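Local coordinates for protein interferon gamma (Paralichthys olivaceus, PDB 6F1E) that acts as a secreted homodimeric cytokine that binds interferon gamma receptor 1 and activates macrophages and neutrophils, at residues A[9-12]-A[13-17]. Numbering follows the deposited sequence.
Sequences KTIQ and NLLQH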
ATOM      1  N   LYS A   9       6.652 -10.490  28.396  1.00 70.14           N
ATOM      2  CA  LYS A   9       7.916 -10.635  29.068  1.00 66.76           C
ATOM      3  C   LYS A   9       9.035 -10.512  28.056  1.00 62.41           C
ATOM      4  O   LYS A   9       9.973  -9.755  28.308  1.00 65.32           O
ATOM      5  CB  LYS A   9       7.988 -11.950  29.869  1.00 70.84           C
ATOM      6  CG  LYS A   9       7.111 -11.945  31.115  0.10 67.14           C
ATOM      7  CD  LYS A   9       7.436 -13.096  32.054  0.10 66.30           C
ATOM      8  CE  LYS A   9       6.580 -13.030  33.311  0.10 64.97           C
ATOM      9  NZ  LYS A   9       6.994 -14.034  34.328  0.10 63.55           N
ATOM     10  N   THR A  10       8.912 -11.186  26.903  1.00 56.44           N
ATOM     11  CA  THR A  10       9.980 -11.154  25.901  1.00 55.03           C
ATOM     12  C   THR A  10      10.219  -9.739  25.363  1.00 57.50           C
ATOM     13  O   THR A  10      11.389  -9.360  25.093  1.00 49.27           O
ATOM     14  CB  THR A  10       9.758 -12.148  24.745  1.00 57.12           C
ATOM     15  OG1 THR A  10       9.608 -13.472  25.271  1.00 59.08           O
ATOM     16  CG2 THR A  10      10.979 -12.137  23.761  1.00 55.09           C
ATOM     17  N   ILE A  11       9.135  -8.959  25.240  1.00 58.15           N
ATOM     18  CA  ILE A  11       9.255  -7.573  24.739  1.00 67.98           C
ATOM     19  C   ILE A  11      10.003  -6.691  25.732  1.00 68.64           C
ATOM     20  O   ILE A  11      10.923  -5.945  25.344  1.00 65.42           O
ATOM     21  CB  ILE A  11       7.883  -6.932  24.400  1.00 71.77           C
ATOM     22  CG1 ILE A  11       7.367  -7.462  23.053  1.00 67.30           C
ATOM     23  CG2 ILE A  11       7.967  -5.390  24.366  1.00 67.73           C
ATOM     24  CD1 ILE A  11       5.892  -7.163  22.798  1.00 71.76           C
ATOM     25  N   GLN A  12       9.602  -6.778  27.001  1.00 66.68           N
ATOM     26  CA  GLN A  12      10.318  -6.072  28.070  1.00 68.06           C
ATOM     27  C   GLN A  12      11.819  -6.389  28.063  1.00 64.56           C
ATOM     28  O   GLN A  12      12.618  -5.464  28.036  1.00 74.01           O
ATOM     29  CB  GLN A  12       9.707  -6.360  29.439  1.00 70.58           C
ATOM     30  CG  GLN A  12       8.212  -6.027  29.586  1.00 75.45           C
ATOM     31  CD  GLN A  12       7.806  -4.731  28.900  1.00 84.23           C
ATOM     32  OE1 GLN A  12       6.982  -4.748  27.970  1.00 95.70           O
ATOM     33  NE2 GLN A  12       8.396  -3.596  29.338  1.00 73.34           N
ATOM     34  N   ASN A  13      12.200  -7.670  28.003  1.00 64.54           N
ATOM     35  CA  ASN A  13      13.628  -8.040  27.957  1.00 71.36           C
ATOM     36  C   ASN A  13      14.276  -7.364  26.775  1.00 62.24           C
ATOM     37  O   ASN A  13      15.383  -6.851  26.873  1.00 69.37           O
ATOM     38  CB  ASN A  13      13.892  -9.558  27.826  1.00 85.86           C
ATOM     39  CG  ASN A  13      13.257 -10.390  28.941  1.00 99.11           C
ATOM     40  OD1 ASN A  13      12.483  -9.897  29.776  1.00105.45           O
ATOM     41  ND2 ASN A  13      13.562 -11.686  28.930  1.00109.44           N
ATOM     42  N   LEU A  14      13.595  -7.367  25.642  1.00 63.25           N
ATOM     43  CA  LEU A  14      14.150  -6.704  24.449  1.00 64.73           C
ATOM     44  C   LEU A  14      14.418  -5.207  24.629  1.00 62.51           C
ATOM     45  O   LEU A  14      15.427  -4.663  24.119  1.00 55.84           O
ATOM     46  CB  LEU A  14      13.253  -6.936  23.252  1.00 61.48           C
ATOM     47  CG  LEU A  14      13.506  -8.330  22.701  1.00 66.18           C
ATOM     48  CD1 LEU A  14      12.240  -8.783  21.994  1.00 75.83           C
ATOM     49  CD2 LEU A  14      14.724  -8.348  21.774  1.00 62.87           C
ATOM     50  N   LEU A  15      13.518  -4.555  25.355  1.00 59.74           N
ATOM     51  CA  LEU A  15      13.626  -3.121  25.563  1.00 68.74           C
ATOM     52  C   LEU A  15      14.862  -2.738  26.384  1.00 73.74           C
ATOM     53  O   LEU A  15      15.359  -1.619  26.267  1.00 73.02           O
ATOM     54  CB  LEU A  15      12.330  -2.579  26.170  1.00 69.59           C
ATOM     55  CG  LEU A  15      11.167  -2.537  25.161  1.00 64.45           C
ATOM     56  CD1 LEU A  15       9.820  -2.452  25.876  1.00 61.05           C
ATOM     57  CD2 LEU A  15      11.363  -1.404  24.154  1.00 61.11           C
ATOM     58  N   GLN A  16      15.379  -3.673  27.179  1.00 77.41           N
ATOM     59  CA  GLN A  16      16.691  -3.480  27.813  1.00 82.11           C
ATOM     60  C   GLN A  16      17.823  -3.192  26.797  1.00 73.12           C
ATOM     61  O   GLN A  16      18.539  -2.224  26.967  1.00 82.34           O
ATOM     62  CB  GLN A  16      17.062  -4.663  28.740  1.00 93.78           C
ATOM     63  CG  GLN A  16      16.758  -4.439  30.225  1.00104.52           C
ATOM     64  CD  GLN A  16      15.277  -4.427  30.555  1.00 98.64           C
ATOM     65  OE1 GLN A  16      14.697  -5.473  30.839  1.00 92.07           O
ATOM     66  NE2 GLN A  16      14.663  -3.238  30.549  1.00 91.00           N
ATOM     67  N   HIS A  17      17.972  -4.001  25.747  1.00 68.75           N
ATOM     68  CA  HIS A  17      19.011  -3.752  24.731  1.00 67.53           C
ATOM     69  C   HIS A  17      18.629  -2.553  23.881  1.00 72.09           C
ATOM     70  O   HIS A  17      19.508  -1.860  23.379  1.00 72.96           O
ATOM     71  CB  HIS A  17      19.218  -4.992  23.828  1.00 72.74           C
ATOM     72  CG  HIS A  17      20.190  -4.796  22.684  1.00 79.13           C
ATOM     73  ND1 HIS A  17      21.515  -5.168  22.756  1.00 82.80           N
ATOM     74  CD2 HIS A  17      20.010  -4.318  21.425  1.00 86.36           C
ATOM     75  CE1 HIS A  17      22.115  -4.898  21.606  1.00 89.31           C
ATOM     76  NE2 HIS A  17      21.223  -4.386  20.778  1.00 81.21           N
TER
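The amide N of L15 is shared by two carbonyls of the preceding turn: it donates to the O of I11 at 2.9 Å and makes a weak second bond to the O of Q12. The i to i+4 pattern behind it is regular, with N13 N to K9 O at 3.1 Å and L14 N to T10 O at 3.0 Å. Farther on, Q16 N makes a weak bond to Q12 O at 3.4 Å.

Side chains one turn apart pair along the helix: the apolar I11 with L15, and the methyl of T10 with L14. I11 and L15 run side by side in the same direction, and methyl CG2 of I11 meets CD1 of L15 at 3.8 Å; chi1 of I11 (-77°, to CG1) puts CG1 beside the backbone N and swings CG2 opposite that N, beside the carbonyl carbon. T10 and L14 also lie side by side, CG2 of T10 to CD1 of L14 at 4.0 Å, while OG1 of T10 is hydrogen-bonded to the backbone O of R6.

L14 also packs on D92 and L93 of helix 89-107. I11 and L14 touch L136 of the second subunit, and L15 touches its W137. Helix 5-17 thus shows the i to i+4 side-chain packing of an amphipathic helix, its buried face packed against helix 89-107 of its own chain and against the second subunit in the intertwined, all-helical dimer of the interferon gamma fold.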